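Local coordinates for pullulanase C protein (Klebsiella pneumoniae subsp. pneumoniae NTUH-K2044, PDB 5HJ1) that is the GspC-type component of a type II secretion system, probably taking part in pullulanase export across the outer membrane, with vaccenic acid bound here in its PDZ domain, at residues Met80-Leu85 / Asp95-Leu100; Leu55-Asn60 / Thr84-Arg89; Lys7-Gln12 / Gln72-Leu77. One frame throughout, in Å; residues are numbered along the deposited sequence. Where two conformers were deposited one is given.

Strand 82-89 ties interactions 1 and 2 together: one edge pairs with strand 92-99, the other with strand 54-59, and Thr84 and Leu85 take part in both. The centres of the two contacts lie about 11 Å apart, and Asp95 OD1 probably accepts a hydrogen bond from Thr86 OG1 at 2.6 Å. Interaction 3 sets helix 67-77 beside the N-terminal segment 7-12; its Leu77 CD1 packs 3.7 Å from Ile83 CD1 of interaction 1 and 4.0 Å from Leu59 CD2 of interaction 2. Ile83, Leu85, Phe98, Ala99 and Leu100 of interaction 1 and Leu9 of interaction 3 line the vaccenic acid pocket, so the sheet and the N-terminal helix meet the same lipid chain.

Interaction 1. Residues Met80-Leu85 / Asp95-Leu100; sequences MTEITL and DIAFAL. With VCA (vaccenic acid), chain B.
Ile83 O receives the amide of Phe98 at 2.8 Å from Phe98 N, nearly end-on to the carbonyl, and is also approached by the CA-H of Ala97, Ala97 CA lying 3.2 Å away. Ile83 N returns a bond to Phe98 O, making this a hydrogen-bonded antiparallel pair; Leu85 and Ile96 form the next one, with Leu85 N 2.8 Å from Ile96 O. Leu100 N continues the ladder to Thr81 O, an almost straight N-H...O (176°) although the donor stands well above the carbonyl plane.

Between these pairs, Glu82 with Ala99 and Thr84 with Ala97 turn their side chains to the more exposed face. Ile83, Leu85 and Phe98 point to the other face, where the lipid lies. Phe98 CG is anti to its carbonyl carbon (chi1 -59°), which swings the ring beside Leu85: Leu85 CB meets the ring edge 3.8 Å from Phe98 CE2. Over one ring face lies the fatty-acid chain, its C11 3.6 Å from Phe98 CG and offset toward the rim. The side chains of Ile83 and Leu100 cross at about a right angle, Ile83 CG2 touching Leu100 CD1 at 3.8 Å. From this pair Ile83 CD1 reaches C13 of the lipid at 3.8 Å, and Leu100 CD2 reaches its C10 at 3.9 Å. Leu44 also packs on Phe98, and Gln14 on Leu100. The whole is a beta hairpin of the PDZ domain whose apolar face forms one wall of the vaccenic acid pocket.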
loop_
_atom_site.group_PDB
_atom_site.type_symbol
_atom_site.label_atom_id
_atom_site.label_comp_id
_atom_site.label_asym_id
_atom_site.label_seq_id
_atom_site.Cartn_x
_atom_site.Cartn_y
_atom_site.Cartn_z
HETATM N N MSE A 80 -4.723 -4.252 13.504
HETATM C CA MSE A 80 -3.289 -4.008 13.716
HETATM C C MSE A 80 -3.052 -2.615 14.195
HETATM O O MSE A 80 -3.784 -1.684 13.823
HETATM C CB MSE A 80 -2.472 -4.295 12.460
HETATM C CG MSE A 80 -2.301 -5.797 12.363
HETATM SE SE MSE A 80 -1.409 -6.410 10.740
HETATM C CE MSE A 80 0.458 -6.403 11.393
ATOM N N THR A 81 -1.989 -2.437 14.976
ATOM C CA THR A 81 -1.632 -1.129 15.505
ATOM C C THR A 81 -0.499 -0.440 14.687
ATOM O O THR A 81 -0.326 0.755 14.749
ATOM C CB THR A 81 -1.224 -1.216 16.998
ATOM O OG1 THR A 81 -1.143 0.101 17.552
ATOM C CG2 THR A 81 0.109 -1.912 17.203
ATOM N N GLU A 82 0.283 -1.205 13.954
ATOM C CA GLU A 82 1.378 -0.625 13.165
ATOM C C GLU A 82 1.523 -1.593 12.052
ATOM O O GLU A 82 1.446 -2.804 12.265
ATOM C CB GLU A 82 2.707 -0.520 13.966
ATOM C CG GLU A 82 3.888 0.086 13.196
ATOM C CD GLU A 82 5.052 0.528 14.072
ATOM O OE1 GLU A 82 6.210 0.059 13.863
ATOM O OE2 GLU A 82 4.868 1.324 15.026
ATOM N N ILE A 83 1.689 -1.052 10.840
ATOM C CA ILE A 83 1.805 -1.876 9.669
ATOM C C ILE A 83 2.939 -1.422 8.811
ATOM O O ILE A 83 3.372 -0.234 8.901
ATOM C CB ILE A 83 0.523 -1.881 8.823
ATOM C CG1 ILE A 83 0.175 -0.447 8.340
ATOM C CG2 ILE A 83 -0.613 -2.475 9.631
ATOM C CD1 ILE A 83 -0.958 -0.447 7.372
ATOM N N THR A 84 3.520 -2.325 8.059
ATOM C CA THR A 84 4.630 -1.940 7.212
ATOM C C THR A 84 4.295 -2.150 5.757
ATOM O O THR A 84 3.755 -3.208 5.384
ATOM C CB THR A 84 5.824 -2.793 7.530
ATOM O OG1 THR A 84 6.154 -2.635 8.931
ATOM C CG2 THR A 84 7.034 -2.480 6.701
ATOM N N LEU A 85 4.698 -1.211 4.945
ATOM C CA LEU A 85 4.532 -1.306 3.515
ATOM C C LEU A 85 5.917 -1.416 2.880
ATOM O O LEU A 85 6.877 -0.681 3.290
ATOM C CB LEU A 85 3.905 -0.015 2.998
ATOM C CG LEU A 85 3.082 0.033 1.786
ATOM C CD1 LEU A 85 1.980 -1.037 1.753
ATOM C CD2 LEU A 85 2.452 1.469 1.783
ATOM N N ASP A 95 11.141 -0.189 3.076
ATOM C CA ASP A 95 10.090 -0.488 4.047
ATOM C C ASP A 95 9.742 0.765 4.809
ATOM O O ASP A 95 10.659 1.454 5.344
ATOM C CB ASP A 95 10.472 -1.572 5.077
ATOM C CG ASP A 95 10.329 -2.993 4.582
ATOM O OD1 ASP A 95 9.888 -3.305 3.473
ATOM O OD2 ASP A 95 10.746 -3.893 5.371
ATOM N N ILE A 96 8.461 1.045 4.938
ATOM C CA ILE A 96 7.959 2.172 5.617
ATOM C C ILE A 96 6.916 1.647 6.571
ATOM O O ILE A 96 6.100 0.810 6.177
ATOM C CB ILE A 96 7.278 3.153 4.660
ATOM C CG1 ILE A 96 8.154 3.487 3.491
ATOM C CG2 ILE A 96 6.865 4.420 5.385
ATOM C CD1 ILE A 96 9.487 4.051 3.849
ATOM N N ALA A 97 7.003 2.043 7.842
ATOM C CA ALA A 97 5.991 1.685 8.833
ATOM C C ALA A 97 5.062 2.841 9.162
ATOM O O ALA A 97 5.433 3.990 9.133
ATOM C CB ALA A 97 6.651 1.127 10.089
ATOM N N PHE A 98 3.832 2.465 9.483
ATOM C CA PHE A 98 2.780 3.392 9.779
ATOM C C PHE A 98 2.058 3.048 11.072
ATOM O O PHE A 98 1.558 1.962 11.187
ATOM C CB PHE A 98 1.714 3.390 8.626
ATOM C CG PHE A 98 2.291 3.752 7.283
ATOM C CD1 PHE A 98 2.391 5.073 6.871
ATOM C CD2 PHE A 98 2.832 2.774 6.432
ATOM C CE1 PHE A 98 2.949 5.357 5.640
ATOM C CE2 PHE A 98 3.438 3.053 5.248
ATOM C CZ PHE A 98 3.486 4.353 4.837
ATOM N N ALA A 99 2.029 3.988 11.998
ATOM C CA ALA A 99 1.267 3.867 13.245
ATOM C C ALA A 99 -0.227 4.130 12.915
ATOM O O ALA A 99 -0.538 5.132 12.272
ATOM C CB ALA A 99 1.810 4.841 14.286
ATOM N N LEU A 100 -1.132 3.210 13.272
ATOM C CA LEU A 100 -2.568 3.340 12.954
ATOM C C LEU A 100 -3.460 3.732 14.129
ATOM O O LEU A 100 -2.949 3.994 15.186
ATOM C CB LEU A 100 -3.088 2.020 12.416
ATOM C CG LEU A 100 -2.375 1.467 11.186
ATOM C CD1 LEU A 100 -3.050 0.178 10.745
ATOM C CD2 LEU A 100 -2.386 2.488 10.066
HETATM O O2 VCA B . -3.108 10.967 10.903
HETATM C C1 VCA B . -2.838 10.488 12.025
HETATM O O1 VCA B . -2.701 11.203 13.045
HETATM C C2 VCA B . -2.656 8.987 12.137
HETATM C C3 VCA B . -3.922 8.332 12.686
HETATM C C4 VCA B . -4.545 7.373 11.673
HETATM C C5 VCA B . -3.512 6.855 10.679
HETATM C C6 VCA B . -3.190 7.912 9.636
HETATM C C7 VCA B . -2.342 7.361 8.498
HETATM C C8 VCA B . -2.735 5.948 8.073
HETATM C C9 VCA B . -1.828 5.511 6.929
HETATM C C10 VCA B . -1.977 4.064 6.471
HETATM C C11 VCA B . -0.871 3.818 5.510
HETATM C C12 VCA B . -0.796 2.821 4.653
HETATM C C13 VCA B . -1.856 1.778 4.386
HETATM C C14 VCA B . -1.400 1.232 3.046
HETATM C C15 VCA B . -2.152 0.068 2.435
HETATM C C16 VCA B . -1.733 0.113 0.975
HETATM C C17 VCA B . -1.872 -1.194 0.244
HETATM C C18 VCA B . -1.468 -0.929 -1.191
#

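Interaction 2. Residues Leu55-Asn60 / Thr84-Arg89; sequences LAIALN and TLTVER
A classic beta bulge interrupts the antiparallel pairing of strands 54-59 and 82-89: Ile57 and Ala58 both face Thr86, and the register slips by one residue. Thr86 O takes two amides, a sound bond from Ile57 N at 2.9 Å and a weak one from Ala58 N at 3.3 Å. Thr86 N answers to Ala58 O. Before the bulge, Leu55 and Glu88 form a hydrogen-bonded pair, with Glu88 N 2.7 Å from Leu55 O.

At the other end Asn60 clamps Thr84 twice. Its backbone N gives a nearly straight bond (178°) to Thr84 O, 2.7 Å away and in the carbonyl plane. Its side chain, with CG anti to the carbonyl carbon (chi1 -60°), folds back to bring OD1 2.9 Å from Thr84 N, the amide standing 37° out of the OD1 carbonyl plane. The side-chain oxygen thus continues the ladder where the strand has ended.

Ala58 CB lies flush against Thr86 CB at 3.7 Å, while the obliquely crossing side chain of Ile57 sets CG1 4.0 Å from Thr86 CG2. Leu55 and Glu88 run side by side, pointing the same way; the Glu88 carboxylate itself is in a salt bridge with Arg93. On the opposite face Ala56 and Leu85 meet, both touching the vaccenic acid. Beyond the two strands, Leu36 of strand 30-38 packs on Ala56 and Leu85, Leu64 covers Ala56 and Leu59, and strand 92-99 pairs with the far edge of strand 82-89.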
loop_
_atom_site.group_PDB
_atom_site.type_symbol
_atom_site.label_atom_id
_atom_site.label_comp_id
_atom_site.label_asym_id
_atom_site.label_seq_id
_atom_site.Cartn_x
_atom_site.Cartn_y
_atom_site.Cartn_z
ATOM N N LEU A 55 5.691 2.204 -5.828
ATOM C CA LEU A 55 4.997 0.949 -6.165
ATOM C C LEU A 55 4.945 0.054 -4.968
ATOM O O LEU A 55 6.016 -0.467 -4.580
ATOM C CB LEU A 55 5.678 0.271 -7.355
ATOM C CG LEU A 55 4.978 -0.983 -7.853
ATOM C CD1 LEU A 55 3.739 -0.648 -8.637
ATOM C CD2 LEU A 55 5.896 -1.881 -8.719
ATOM N N ALA A 56 3.777 -0.072 -4.358
ATOM C CA ALA A 56 3.583 -0.974 -3.204
ATOM C C ALA A 56 3.560 -2.426 -3.658
ATOM O O ALA A 56 2.745 -2.827 -4.491
ATOM C CB ALA A 56 2.332 -0.663 -2.440
ATOM N N ILE A 57 4.482 -3.213 -3.083
ATOM C CA ILE A 57 4.581 -4.632 -3.423
ATOM C C ILE A 57 4.359 -5.608 -2.235
ATOM O O ILE A 57 4.137 -6.815 -2.495
ATOM C CB ILE A 57 5.919 -4.955 -4.165
ATOM C CG1 ILE A 57 7.093 -4.683 -3.285
ATOM C CG2 ILE A 57 5.990 -4.190 -5.482
ATOM C CD1 ILE A 57 8.401 -5.225 -3.818
ATOM N N ALA A 58 4.419 -5.154 -1.010
ATOM C CA ALA A 58 4.162 -6.023 0.164
ATOM C C ALA A 58 3.512 -5.238 1.262
ATOM O O ALA A 58 3.789 -4.054 1.437
ATOM C CB ALA A 58 5.452 -6.711 0.652
ATOM N N LEU A 59 2.721 -5.940 2.061
ATOM C CA LEU A 59 2.040 -5.348 3.234
ATOM C C LEU A 59 2.315 -6.336 4.361
ATOM O O LEU A 59 1.959 -7.507 4.285
ATOM C CB LEU A 59 0.541 -5.210 2.984
ATOM C CG LEU A 59 -0.317 -4.789 4.191
ATOM C CD1 LEU A 59 -0.016 -3.416 4.709
ATOM C CD2 LEU A 59 -1.815 -4.837 3.812
ATOM N N ASN A 60 3.062 -5.851 5.393
ATOM C CA ASN A 60 3.481 -6.732 6.507
ATOM C C ASN A 60 4.146 -7.993 6.049
ATOM O O ASN A 60 3.935 -9.110 6.552
ATOM C CB ASN A 60 2.320 -7.073 7.413
ATOM C CG ASN A 60 1.715 -5.856 8.016
ATOM O OD1 ASN A 60 2.442 -4.976 8.534
ATOM N ND2 ASN A 60 0.419 -5.756 7.969
ATOM N N THR A 84 3.520 -2.325 8.059
ATOM C CA THR A 84 4.630 -1.940 7.212
ATOM C C THR A 84 4.295 -2.150 5.757
ATOM O O THR A 84 3.755 -3.208 5.384
ATOM C CB THR A 84 5.824 -2.793 7.530
ATOM O OG1 THR A 84 6.154 -2.635 8.931
ATOM C CG2 THR A 84 7.034 -2.480 6.701
ATOM N N LEU A 85 4.698 -1.211 4.945
ATOM C CA LEU A 85 4.532 -1.306 3.515
ATOM C C LEU A 85 5.917 -1.416 2.880
ATOM O O LEU A 85 6.877 -0.681 3.290
ATOM C CB LEU A 85 3.905 -0.015 2.998
ATOM C CG LEU A 85 3.082 0.033 1.786
ATOM C CD1 LEU A 85 1.980 -1.037 1.753
ATOM C CD2 LEU A 85 2.452 1.469 1.783
ATOM N N THR A 86 6.122 -2.360 1.975
ATOM C CA THR A 86 7.298 -2.445 1.154
ATOM C C THR A 86 6.971 -1.812 -0.207
ATOM O O THR A 86 6.007 -2.239 -0.834
ATOM C CB THR A 86 7.765 -3.872 0.949
ATOM O OG1 THR A 86 7.982 -4.488 2.218
ATOM C CG2 THR A 86 9.041 -3.917 0.167
ATOM N N VAL A 87 7.773 -0.831 -0.593
ATOM C CA VAL A 87 7.622 -0.197 -1.896
ATOM C C VAL A 87 8.877 -0.380 -2.742
ATOM O O VAL A 87 9.970 -0.552 -2.183
ATOM C CB VAL A 87 7.300 1.328 -1.761
ATOM C CG1 VAL A 87 5.988 1.545 -1.020
ATOM C CG2 VAL A 87 8.414 2.076 -1.115
ATOM N N GLU A 88 8.705 -0.376 -4.059
ATOM C CA GLU A 88 9.832 -0.362 -4.994
ATOM C C GLU A 88 9.855 1.100 -5.525
ATOM O O GLU A 88 8.788 1.732 -5.926
ATOM C CB GLU A 88 9.542 -1.385 -6.080
ATOM C CG GLU A 88 10.764 -2.072 -6.643
ATOM C CD GLU A 88 10.355 -3.245 -7.516
ATOM O OE1 GLU A 88 9.685 -2.992 -8.536
ATOM O OE2 GLU A 88 10.662 -4.407 -7.155
ATOM N N ARG A 89 11.045 1.675 -5.499
ATOM C CA ARG A 89 11.227 3.070 -5.871
ATOM C C ARG A 89 12.546 3.119 -6.687
ATOM O O ARG A 89 13.583 2.770 -6.154
ATOM C CB ARG A 89 11.282 3.840 -4.528
ATOM C CG ARG A 89 11.655 5.304 -4.625
ATOM C CD ARG A 89 11.843 5.767 -3.218
ATOM N NE ARG A 89 10.633 5.656 -2.404
ATOM C CZ ARG A 89 10.591 5.911 -1.099
ATOM N NH1 ARG A 89 11.713 6.229 -0.429
ATOM N NH2 ARG A 89 9.458 5.859 -0.454
#

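Interaction 3. Residues Lys7-Gln12 / Gln72-Leu77; sequences KRLREQ and QALQNL. With VCA (vaccenic acid), chain B.
Bends at chi2 (-139°) and chi3 (-63°) carry the Arg8 guanidinium across to helix 67-77, while the CB bond of Leu74 points toward the N-terminal segment and its chi1 (-69°), with CG anti to the carbonyl carbon, carries the methyls on to Leu9. Arg8 and Leu74 cross obliquely, and Arg8 NH2 comes unusually close to Leu74 CB, 3.1 Å, a tight contact rather than a bond. The polar partner of Arg8 NH2 is the backbone oxygen of Gln71, one turn back from Gln75, so the arginine spans the gap between the segments and grips the helix by its main chain.

Next to it, Leu9 and Leu74 cross at about a right angle, with Leu9 CD2 4.0 Å from Leu74 CD2 and 4.2 Å from Leu77 CD1. The same Leu9 CD2 touches C15 of the vaccenic acid at 3.9 Å, so one methyl bridges helix and lipid tail. Farther along, at the last residue of the type I turn Leu9-Gln12, the bent side chain of Gln12 passes Leu77 at a slant, Gln12 OE1 being 3.7 Å from Leu77 CD2. Ile16 of helix 16-19 also packs on Leu9, and Leu59 of strand 54-59 meets Ala73 and Leu77 of helix 67-77.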
loop_
_atom_site.group_PDB
_atom_site.type_symbol
_atom_site.label_atom_id
_atom_site.label_comp_id
_atom_site.label_asym_id
_atom_site.label_seq_id
_atom_site.Cartn_x
_atom_site.Cartn_y
_atom_site.Cartn_z
ATOM N N LYS A 7 -11.165 -0.945 -2.824
ATOM C CA LYS A 7 -12.512 -0.908 -2.302
ATOM C C LYS A 7 -12.525 -1.521 -0.890
ATOM O O LYS A 7 -13.240 -1.043 -0.031
ATOM C CB LYS A 7 -13.499 -1.559 -3.284
ATOM C CG LYS A 7 -13.498 -0.901 -4.671
ATOM C CD LYS A 7 -13.657 0.615 -4.594
ATOM C CE LYS A 7 -13.894 1.281 -5.941
ATOM N NZ LYS A 7 -14.115 2.756 -5.851
ATOM N N ARG A 8 -11.673 -2.505 -0.637
ATOM C CA ARG A 8 -11.577 -3.051 0.718
ATOM C C ARG A 8 -10.828 -2.174 1.717
ATOM O O ARG A 8 -11.128 -2.254 2.885
ATOM C CB ARG A 8 -11.009 -4.473 0.750
ATOM C CG ARG A 8 -11.944 -5.497 0.109
ATOM C CD ARG A 8 -11.942 -6.759 0.941
ATOM N NE ARG A 8 -10.634 -7.408 1.001
ATOM C CZ ARG A 8 -10.235 -8.237 1.970
ATOM N NH1 ARG A 8 -10.984 -8.470 3.044
ATOM N NH2 ARG A 8 -9.039 -8.796 1.893
ATOM N N LEU A 9 -9.836 -1.364 1.308
ATOM C CA LEU A 9 -9.125 -0.461 2.277
ATOM C C LEU A 9 -10.013 0.661 2.844
ATOM O O LEU A 9 -9.736 1.249 3.902
ATOM C CB LEU A 9 -7.895 0.240 1.629
ATOM C CG LEU A 9 -6.600 -0.531 1.420
ATOM C CD1 LEU A 9 -5.651 0.253 0.521
ATOM C CD2 LEU A 9 -5.910 -0.834 2.744
ATOM N N ARG A 10 -11.065 0.971 2.106
ATOM C CA ARG A 10 -12.015 1.982 2.501
ATOM C C ARG A 10 -12.800 1.648 3.797
ATOM O O ARG A 10 -13.348 2.553 4.445
ATOM C CB ARG A 10 -12.939 2.250 1.302
ATOM C CG ARG A 10 -14.006 3.299 1.532
ATOM C CD ARG A 10 -14.748 3.653 0.253
ATOM N NE ARG A 10 -13.919 4.365 -0.727
ATOM C CZ ARG A 10 -13.308 3.828 -1.784
ATOM N NH1 ARG A 10 -13.412 2.537 -2.060
ATOM N NH2 ARG A 10 -12.591 4.603 -2.594
ATOM N N GLU A 11 -12.807 0.377 4.210
ATOM C CA GLU A 11 -13.545 -0.070 5.415
ATOM C C GLU A 11 -12.856 0.235 6.740
ATOM O O GLU A 11 -13.449 0.114 7.800
ATOM C CB GLU A 11 -13.683 -1.588 5.382
ATOM C CG GLU A 11 -14.222 -2.180 4.088
ATOM C CD GLU A 11 -14.323 -3.701 4.163
ATOM O OE1 GLU A 11 -14.717 -4.220 5.241
ATOM O OE2 GLU A 11 -14.034 -4.375 3.147
ATOM N N GLN A 12 -11.579 0.569 6.695
ATOM C CA GLN A 12 -10.819 0.811 7.914
ATOM C C GLN A 12 -11.208 2.141 8.549
ATOM O O GLN A 12 -11.428 3.109 7.832
ATOM C CB GLN A 12 -9.302 0.799 7.597
ATOM C CG GLN A 12 -8.844 -0.454 6.853
ATOM C CD GLN A 12 -9.245 -1.729 7.580
ATOM O OE1 GLN A 12 -9.117 -1.824 8.812
ATOM N NE2 GLN A 12 -9.721 -2.717 6.829
ATOM N N GLN A 72 -5.463 -12.188 2.321
ATOM C CA GLN A 72 -5.112 -12.535 3.708
ATOM C C GLN A 72 -4.488 -11.320 4.409
ATOM O O GLN A 72 -4.906 -10.936 5.499
ATOM C CB GLN A 72 -4.215 -13.770 3.701
ATOM C CG GLN A 72 -3.847 -14.355 5.059
ATOM C CD GLN A 72 -3.328 -15.799 4.968
ATOM O OE1 GLN A 72 -2.844 -16.359 5.962
ATOM N NE2 GLN A 72 -3.446 -16.418 3.780
ATOM N N ALA A 73 -3.558 -10.657 3.740
ATOM C CA ALA A 73 -2.927 -9.469 4.330
ATOM C C ALA A 73 -3.941 -8.376 4.696
ATOM O O ALA A 73 -3.884 -7.772 5.766
ATOM C CB ALA A 73 -1.899 -8.925 3.372
ATOM N N LEU A 74 -4.907 -8.151 3.826
ATOM C CA LEU A 74 -5.915 -7.124 4.077
ATOM C C LEU A 74 -6.874 -7.447 5.227
ATOM O O LEU A 74 -7.245 -6.554 6.000
ATOM C CB LEU A 74 -6.725 -6.917 2.788
ATOM C CG LEU A 74 -5.938 -6.270 1.671
ATOM C CD1 LEU A 74 -6.644 -6.447 0.332
ATOM C CD2 LEU A 74 -5.711 -4.791 1.973
ATOM N N GLN A 75 -7.274 -8.706 5.354
ATOM C CA GLN A 75 -8.183 -9.053 6.472
ATOM C C GLN A 75 -7.424 -8.858 7.787
ATOM O O GLN A 75 -7.983 -8.394 8.792
ATOM C CB GLN A 75 -8.760 -10.467 6.340
ATOM C CG GLN A 75 -7.742 -11.594 6.238
ATOM C CD GLN A 75 -8.380 -12.958 6.001
ATOM O OE1 GLN A 75 -9.607 -13.106 6.065
ATOM N NE2 GLN A 75 -7.543 -13.968 5.717
ATOM N N ASN A 76 -6.128 -9.148 7.743
ATOM C CA ASN A 76 -5.261 -8.974 8.922
ATOM C C ASN A 76 -5.029 -7.523 9.375
ATOM O O ASN A 76 -4.755 -7.318 10.564
ATOM C CB ASN A 76 -3.896 -9.618 8.712
ATOM C CG ASN A 76 -3.939 -11.112 8.622
ATOM O OD1 ASN A 76 -4.978 -11.755 8.862
ATOM N ND2 ASN A 76 -2.787 -11.701 8.276
ATOM N N LEU A 77 -5.085 -6.539 8.471
ATOM C CA LEU A 77 -4.873 -5.109 8.816
ATOM C C LEU A 77 -5.922 -4.533 9.811
ATOM O O LEU A 77 -5.613 -3.631 10.610
ATOM C CB LEU A 77 -4.792 -4.274 7.506
ATOM C CG LEU A 77 -4.381 -2.787 7.504
ATOM C CD1 LEU A 77 -3.884 -2.374 6.121
ATOM C CD2 LEU A 77 -5.479 -1.837 7.977
HETATM O O2 VCA B . -3.108 10.967 10.903
HETATM C C1 VCA B . -2.838 10.488 12.025
HETATM O O1 VCA B . -2.701 11.203 13.045
HETATM C C2 VCA B . -2.656 8.987 12.137
HETATM C C3 VCA B . -3.922 8.332 12.686
HETATM C C4 VCA B . -4.545 7.373 11.673
HETATM C C5 VCA B . -3.512 6.855 10.679
HETATM C C6 VCA B . -3.190 7.912 9.636
HETATM C C7 VCA B . -2.342 7.361 8.498
HETATM C C8 VCA B . -2.735 5.948 8.073
HETATM C C9 VCA B . -1.828 5.511 6.929
HETATM C C10 VCA B . -1.977 4.064 6.471
HETATM C C11 VCA B . -0.871 3.818 5.510
HETATM C C12 VCA B . -0.796 2.821 4.653
HETATM C C13 VCA B . -1.856 1.778 4.386
HETATM C C14 VCA B . -1.400 1.232 3.046
HETATM C C15 VCA B . -2.152 0.068 2.435
HETATM C C16 VCA B . -1.733 0.113 0.975
HETATM C C17 VCA B . -1.872 -1.194 0.244
HETATM C C18 VCA B . -1.468 -0.929 -1.191
#